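Local coordinates for periplasmic branched-chain amino acid-binding protein (PDB 3I09) that probably captures branched-chain amino acids or related small carboxylates in the periplasm for an ABC transporter, and holds acetoacetic acid in this crystal, at residues Met87-Val90 against Ala91-Lys95; Asp207-Asn210 against Ala211-Ala215; Ser344-Pro347 against Trp348-Tyr351. One frame throughout, in Å; residues are numbered along the deposited sequence.

Interaction 1: Met87-Val90 against Ala91-Lys95; sequences MNQV and AAEKK
The carbonyl oxygen of Met87, a selenomethionine here, accepts the N-H of Ala91 at 2.8 Å (Met87 O to Ala91 N), almost straight at 172°. This opens the last turns of helix 81-94, the crossover helix of a beta-alpha-beta unit between strands 72-77 and 97-100. Asn88 O to Ala92 N and Gln89 O to Glu93 N continue the i to i+4 pattern, and Val90 O takes Lys94 N at 3.0 Å. A Schellman motif then closes the helix: Lys95 turns to positive phi, and its N reaches back weakly to Ala92 O. On the outer face Glu93 leans back along the helix, its CG beside its own backbone N (chi1 -76°), which puts OE2 against Gln89 CG at 3.2 Å. The amide and carboxylate planes are 27° apart, and Gln89 NE2 stays 3.6 Å from Glu93 OE2. Asn88 is buried; its OD1 bonds Thr117 OG1 and its ND2 Gln112 O. On the flank toward helix 56-69, where Lys94 NZ forms a salt bridge with Asp68, the aliphatic start of Lys94 runs past Val90, with Val90 CG1 4.3 Å from Lys94 CG.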
loop_
_atom_site.group_PDB
_atom_site.type_symbol
_atom_site.label_atom_id
_atom_site.label_comp_id
_atom_site.label_asym_id
_atom_site.label_seq_id
_atom_site.Cartn_x
_atom_site.Cartn_y
_atom_site.Cartn_z
HETATM N N MSE A 87 -7.794 -10.005 8.997
HETATM C CA MSE A 87 -9.089 -9.447 8.614
HETATM C C MSE A 87 -9.703 -10.101 7.390
HETATM O O MSE A 87 -10.927 -10.320 7.335
HETATM C CB MSE A 87 -8.957 -7.922 8.400
HETATM C CG MSE A 87 -8.762 -7.209 9.717
HETATM SE SE MSE A 87 -8.761 -5.244 9.541
HETATM C CE MSE A 87 -7.225 -5.014 8.516
ATOM N N ASN A 88 -8.864 -10.382 6.410
ATOM C CA ASN A 88 -9.291 -11.073 5.174
ATOM C C ASN A 88 -10.012 -12.380 5.469
ATOM O O ASN A 88 -11.025 -12.686 4.829
ATOM C CB ASN A 88 -8.053 -11.348 4.337
ATOM C CG ASN A 88 -8.366 -11.763 2.922
ATOM O OD1 ASN A 88 -9.086 -11.078 2.201
ATOM N ND2 ASN A 88 -7.770 -12.896 2.501
ATOM N N GLN A 89 -9.449 -13.165 6.383
ATOM C CA GLN A 89 -10.065 -14.421 6.769
ATOM C C GLN A 89 -11.452 -14.222 7.390
ATOM O O GLN A 89 -12.393 -14.924 7.028
ATOM C CB GLN A 89 -9.182 -15.182 7.730
ATOM C CG GLN A 89 -9.804 -16.496 8.097
ATOM C CD GLN A 89 -8.815 -17.489 8.614
ATOM O OE1 GLN A 89 -8.101 -18.139 7.834
ATOM N NE2 GLN A 89 -8.776 -17.648 9.930
ATOM N N VAL A 90 -11.577 -13.236 8.285
ATOM C CA VAL A 90 -12.860 -12.920 8.895
ATOM C C VAL A 90 -13.871 -12.452 7.853
ATOM O O VAL A 90 -14.991 -12.942 7.809
ATOM C CB VAL A 90 -12.719 -11.844 9.981
ATOM C CG1 VAL A 90 -14.083 -11.491 10.532
ATOM C CG2 VAL A 90 -11.756 -12.337 11.098
ATOM N N ALA A 91 -13.464 -11.550 6.972
ATOM C CA ALA A 91 -14.357 -11.094 5.898
ATOM C C ALA A 91 -14.809 -12.231 4.986
ATOM O O ALA A 91 -15.977 -12.300 4.624
ATOM C CB ALA A 91 -13.682 -9.982 5.045
ATOM N N ALA A 92 -13.914 -13.141 4.643
ATOM C CA ALA A 92 -14.288 -14.243 3.741
ATOM C C ALA A 92 -15.289 -15.175 4.417
ATOM O O ALA A 92 -16.292 -15.591 3.817
ATOM C CB ALA A 92 -13.050 -15.016 3.288
ATOM N N GLU A 93 -15.032 -15.484 5.682
ATOM C CA GLU A 93 -15.919 -16.367 6.458
ATOM C C GLU A 93 -17.333 -15.774 6.611
ATOM O O GLU A 93 -18.319 -16.475 6.536
ATOM C CB GLU A 93 -15.343 -16.566 7.863
ATOM C CG GLU A 93 -14.168 -17.508 7.931
ATOM C CD GLU A 93 -13.362 -17.418 9.256
ATOM O OE1 GLU A 93 -13.755 -16.674 10.199
ATOM O OE2 GLU A 93 -12.307 -18.100 9.319
ATOM N N LYS A 94 -17.408 -14.475 6.898
ATOM C CA LYS A 94 -18.694 -13.811 7.133
ATOM C C LYS A 94 -19.337 -13.277 5.851
ATOM O O LYS A 94 -20.460 -12.744 5.904
ATOM C CB LYS A 94 -18.519 -12.645 8.113
ATOM C CG LYS A 94 -17.928 -13.033 9.496
ATOM C CD LYS A 94 -18.685 -14.102 10.158
ATOM C CE LYS A 94 -18.109 -14.416 11.561
ATOM N NZ LYS A 94 -19.114 -14.098 12.538
ATOM N N LYS A 95 -18.635 -13.407 4.727
ATOM C CA LYS A 95 -19.121 -12.932 3.416
ATOM C C LYS A 95 -19.418 -11.427 3.442
ATOM O O LYS A 95 -20.552 -10.974 3.212
ATOM C CB LYS A 95 -20.322 -13.766 2.959
ATOM C CG LYS A 95 -19.964 -15.258 2.839
ATOM C CD LYS A 95 -21.124 -16.115 2.288
ATOM C CE LYS A 95 -20.568 -17.391 1.629
ATOM N NZ LYS A 95 -21.579 -18.109 0.778
#

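Interaction 2: Asp207-Asn210 against Ala211-Ala215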
loop_
_atom_site.group_PDB
_atom_site.type_symbol
_atom_site.label_atom_id
_atom_site.label_comp_id
_atom_site.label_asym_id
_atom_site.label_seq_id
_atom_site.Cartn_x
_atom_site.Cartn_y
_atom_site.Cartn_z
ATOM N N ASP A 207 10.443 1.862 9.648
ATOM C CA ASP A 207 11.582 0.925 9.469
ATOM C C ASP A 207 12.456 1.360 8.296
ATOM O O ASP A 207 13.679 1.357 8.386
ATOM C CB ASP A 207 11.109 -0.548 9.269
ATOM C CG ASP A 207 10.783 -1.273 10.589
ATOM O OD1 ASP A 207 11.383 -0.910 11.647
ATOM O OD2 ASP A 207 9.912 -2.201 10.561
ATOM N N THR A 208 11.828 1.725 7.181
ATOM C CA THR A 208 12.546 2.193 6.026
ATOM C C THR A 208 13.318 3.484 6.383
ATOM O O THR A 208 14.490 3.647 6.019
ATOM C CB THR A 208 11.593 2.447 4.851
ATOM O OG1 THR A 208 10.882 1.238 4.558
ATOM C CG2 THR A 208 12.350 2.897 3.596
ATOM N N VAL A 209 12.657 4.376 7.089
ATOM C CA VAL A 209 13.271 5.638 7.470
ATOM C C VAL A 209 14.469 5.401 8.352
ATOM O O VAL A 209 15.580 5.909 8.078
ATOM C CB VAL A 209 12.240 6.579 8.127
ATOM C CG1 VAL A 209 12.930 7.759 8.868
ATOM C CG2 VAL A 209 11.253 7.084 7.045
ATOM N N ASN A 210 14.266 4.607 9.398
ATOM C CA ASN A 210 15.341 4.338 10.361
ATOM C C ASN A 210 16.493 3.559 9.745
ATOM O O ASN A 210 17.654 3.837 10.073
ATOM C CB ASN A 210 14.804 3.655 11.615
ATOM C CG ASN A 210 13.991 4.607 12.482
ATOM O OD1 ASN A 210 14.251 5.839 12.494
ATOM N ND2 ASN A 210 13.036 4.066 13.227
ATOM N N ALA A 211 16.198 2.631 8.825
ATOM C CA ALA A 211 17.243 1.847 8.165
ATOM C C ALA A 211 18.082 2.713 7.244
ATOM O O ALA A 211 19.285 2.525 7.152
ATOM C CB ALA A 211 16.637 0.669 7.364
ATOM N N ILE A 212 17.448 3.639 6.537
ATOM C CA ILE A 212 18.164 4.515 5.620
ATOM C C ILE A 212 19.056 5.463 6.422
ATOM O O ILE A 212 20.227 5.692 6.047
ATOM C CB ILE A 212 17.216 5.272 4.689
ATOM C CG1 ILE A 212 16.597 4.280 3.705
ATOM C CG2 ILE A 212 17.970 6.382 3.888
ATOM C CD1 ILE A 212 15.521 4.864 2.861
ATOM N N LYS A 213 18.519 5.993 7.520
ATOM C CA LYS A 213 19.293 6.871 8.396
ATOM C C LYS A 213 20.535 6.165 8.895
ATOM O O LYS A 213 21.651 6.704 8.789
ATOM C CB LYS A 213 18.479 7.308 9.601
ATOM C CG LYS A 213 17.551 8.451 9.314
ATOM C CD LYS A 213 16.715 8.780 10.553
ATOM C CE LYS A 213 15.679 9.867 10.265
ATOM N NZ LYS A 213 14.962 10.340 11.515
ATOM N N ALA A 214 20.316 4.968 9.441
ATOM C CA ALA A 214 21.401 4.093 9.925
ATOM C C ALA A 214 22.397 3.721 8.840
ATOM O O ALA A 214 23.590 3.744 9.088
ATOM C CB ALA A 214 20.828 2.836 10.575
ATOM N N ALA A 215 21.933 3.365 7.644
ATOM C CA ALA A 215 22.848 3.035 6.545
ATOM C C ALA A 215 23.760 4.220 6.148
ATOM O O ALA A 215 24.949 4.037 5.916
ATOM C CB ALA A 215 22.082 2.545 5.339
#
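Four successive i to i+4 bonds carry the backbone through this middle part of helix 205-217, from Asp207 O to Ala211 N at 2.9 Å through to Asn210 O to Ala214 N at 3.0 Å. Two side-chain pairs follow the same spacing. Thr208 and Ile212 leave the helix on neighbouring turns and run out together; the methyl carbon Thr208 CG2 meets Ile212 CD1 at 3.8 Å. With Thr208 CG2 trans to the backbone N, OG1 is turned back beside that nitrogen and bonds Asn203 OD1 near the helix start, so the residue splits into an apolar branch for Ile212 and a polar one for the preceding loop. Ile212 CG1 also sits 3.2 Å from Thr208 O, close against the carbonyl that its own N-H uses. One residue on, Lys213 stretches out fully beyond CG and runs alongside Val209, its CE 3.7 Å from Val209 CG1; here the lysine contributes its aliphatic stem. Asp207 turns its carboxylate out of the helix, where OD2 takes the N-H of Ser180. The helix crosses over between parallel strands 198-202 and 225-228: Ile212 and Ala215 rest on Leu226, Val209, Ile212 and Lys213 meet Leu239 of helix 233-239, and Ala214 packs on Leu188 of helix 185-193.

Interaction 3: Ser344-Pro347 against Trp348-Tyr351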
loop_
_atom_site.group_PDB
_atom_site.type_symbol
_atom_site.label_atom_id
_atom_site.label_comp_id
_atom_site.label_asym_id
_atom_site.label_seq_id
_atom_site.Cartn_x
_atom_site.Cartn_y
_atom_site.Cartn_z
ATOM N N SER A 344 13.789 20.636 -6.401
ATOM C CA SER A 344 12.531 20.702 -5.673
ATOM C C SER A 344 12.097 22.155 -5.630
ATOM O O SER A 344 12.822 22.991 -5.111
ATOM C CB SER A 344 12.678 20.126 -4.272
ATOM O OG SER A 344 11.447 20.145 -3.574
ATOM N N LYS A 345 10.916 22.428 -6.187
ATOM C CA LYS A 345 10.492 23.794 -6.517
ATOM C C LYS A 345 9.393 24.347 -5.586
ATOM O O LYS A 345 9.071 25.538 -5.639
ATOM C CB LYS A 345 10.000 23.841 -7.958
ATOM C CG LYS A 345 11.160 23.654 -8.950
ATOM C CD LYS A 345 10.673 23.500 -10.375
ATOM C CE LYS A 345 11.857 23.311 -11.353
ATOM N NZ LYS A 345 11.420 23.580 -12.777
ATOM N N GLU A 346 8.844 23.481 -4.742
ATOM C CA GLU A 346 7.961 23.925 -3.666
ATOM C C GLU A 346 7.918 22.822 -2.641
ATOM O O GLU A 346 8.397 21.705 -2.911
ATOM C CB GLU A 346 6.562 24.271 -4.174
ATOM C CG GLU A 346 5.860 23.113 -4.874
ATOM C CD GLU A 346 6.190 22.964 -6.332
ATOM O OE1 GLU A 346 6.441 23.981 -6.998
ATOM O OE2 GLU A 346 6.113 21.814 -6.843
ATOM N N PRO A 347 7.340 23.110 -1.460
ATOM C CA PRO A 347 7.286 22.055 -0.451
ATOM C C PRO A 347 6.586 20.815 -0.969
ATOM O O PRO A 347 5.582 20.894 -1.687
ATOM C CB PRO A 347 6.494 22.709 0.680
ATOM C CG PRO A 347 6.788 24.181 0.504
ATOM C CD PRO A 347 6.815 24.383 -0.950
ATOM N N TRP A 348 7.137 19.666 -0.591
ATOM C CA TRP A 348 6.649 18.350 -1.002
ATOM C C TRP A 348 6.871 17.975 -2.450
ATOM O O TRP A 348 6.402 16.918 -2.879
ATOM C CB TRP A 348 5.185 18.090 -0.583
ATOM C CG TRP A 348 4.890 18.270 0.880
ATOM C CD1 TRP A 348 4.557 19.443 1.499
ATOM C CD2 TRP A 348 4.756 17.251 1.871
ATOM N NE1 TRP A 348 4.287 19.225 2.836
ATOM C CE2 TRP A 348 4.415 17.889 3.093
ATOM C CE3 TRP A 348 4.960 15.871 1.867
ATOM C CZ2 TRP A 348 4.216 17.185 4.277
ATOM C CZ3 TRP A 348 4.768 15.165 3.048
ATOM C CH2 TRP A 348 4.409 15.833 4.246
ATOM N N ASP A 349 7.606 18.795 -3.202
ATOM C CA ASP A 349 7.932 18.470 -4.594
ATOM C C ASP A 349 9.125 17.511 -4.604
ATOM O O ASP A 349 10.253 17.950 -4.620
ATOM C CB ASP A 349 8.203 19.769 -5.383
ATOM C CG ASP A 349 8.699 19.535 -6.799
ATOM O OD1 ASP A 349 8.489 18.441 -7.325
ATOM O OD2 ASP A 349 9.256 20.482 -7.412
ATOM N N TYR A 350 8.864 16.202 -4.582
ATOM C CA TYR A 350 9.920 15.233 -4.361
ATOM C C TYR A 350 10.237 14.306 -5.531
ATOM O O TYR A 350 11.326 13.700 -5.518
ATOM C CB TYR A 350 9.586 14.346 -3.140
ATOM C CG TYR A 350 9.392 15.050 -1.812
ATOM C CD1 TYR A 350 9.972 16.288 -1.540
ATOM C CD2 TYR A 350 8.723 14.420 -0.759
ATOM C CE1 TYR A 350 9.839 16.888 -0.293
ATOM C CE2 TYR A 350 8.571 15.041 0.485
ATOM C CZ TYR A 350 9.100 16.259 0.697
ATOM O OH TYR A 350 8.950 16.878 1.910
ATOM N N TYR A 351 9.332 14.159 -6.503
ATOM C CA TYR A 351 9.399 13.090 -7.496
ATOM C C TYR A 351 9.639 13.541 -8.923
ATOM O O TYR A 351 9.071 14.540 -9.344
ATOM C CB TYR A 351 8.053 12.397 -7.553
ATOM C CG TYR A 351 7.527 11.839 -6.269
ATOM C CD1 TYR A 351 8.033 10.655 -5.750
ATOM C CD2 TYR A 351 6.466 12.444 -5.616
ATOM C CE1 TYR A 351 7.510 10.104 -4.610
ATOM C CE2 TYR A 351 5.944 11.906 -4.453
ATOM C CZ TYR A 351 6.479 10.746 -3.950
ATOM O OH TYR A 351 5.972 10.202 -2.798
#
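A type II beta turn from Glu346 to Asp349 reverses the chain in the loop between antiparallel strands 329-338 and 351-357. Its closing bond runs from Asp349 N to Glu346 O at 3.0 Å, with Pro347 and Trp348 at the corners; Trp348 takes the positive phi of the second corner. Asp349 does the rest of the work. Its CG stands trans to the backbone N (chi1 174°), which swings the carboxylate across to the Lys345 backbone, just before the turn, and OD2 accepts the N-H of Lys345 at 2.8 Å on its anti side, 26° out of the carboxylate plane. Ser344 OG donates to Asp349 O at 2.7 Å, a third link, at the neck of the loop. The proline ring brushes the indole, Pro347 CB to Trp348 CD1 being 3.9 Å, while Tyr350 OH lies over one indole face, offset toward the rim; His237 also stacks with Trp348. Less comfortably, Glu346 OE2 approaches Asp349 OD2 to 3.5 Å, the two carboxylate planes only 14° apart. Lys339 NZ, in a salt bridge with Asp349 OD1, probably offsets that crowding of negative charge, and the N-H of Lys345 would add to the stabilisation of Asp349 as a carboxylate.

Overall arrangement
The three contacts come in series along the chain. Interactions 1 and 2 lie on opposite sides of the chain's centre, about 35 Å apart between centres, and belong to separate sheets: helix 81-94 flanks the six-stranded mixed sheet, helix 205-217 the four-stranded parallel one. Each is the crossover of a beta-alpha-beta unit, as expected of the two lobes of a type I periplasmic binding protein, and the acetoacetic acid pocket draws residues from both halves. Interaction 3 is about 21 Å from interaction 2 between centres, in a loop of the antiparallel sheet; helix 233-239 touches both, meeting Val209 through Asp235 and Leu239 and Tyr350 through Ile233, Val236 and His237. Interaction 1 stays about 23 Å from interaction 3 at their nearest atoms.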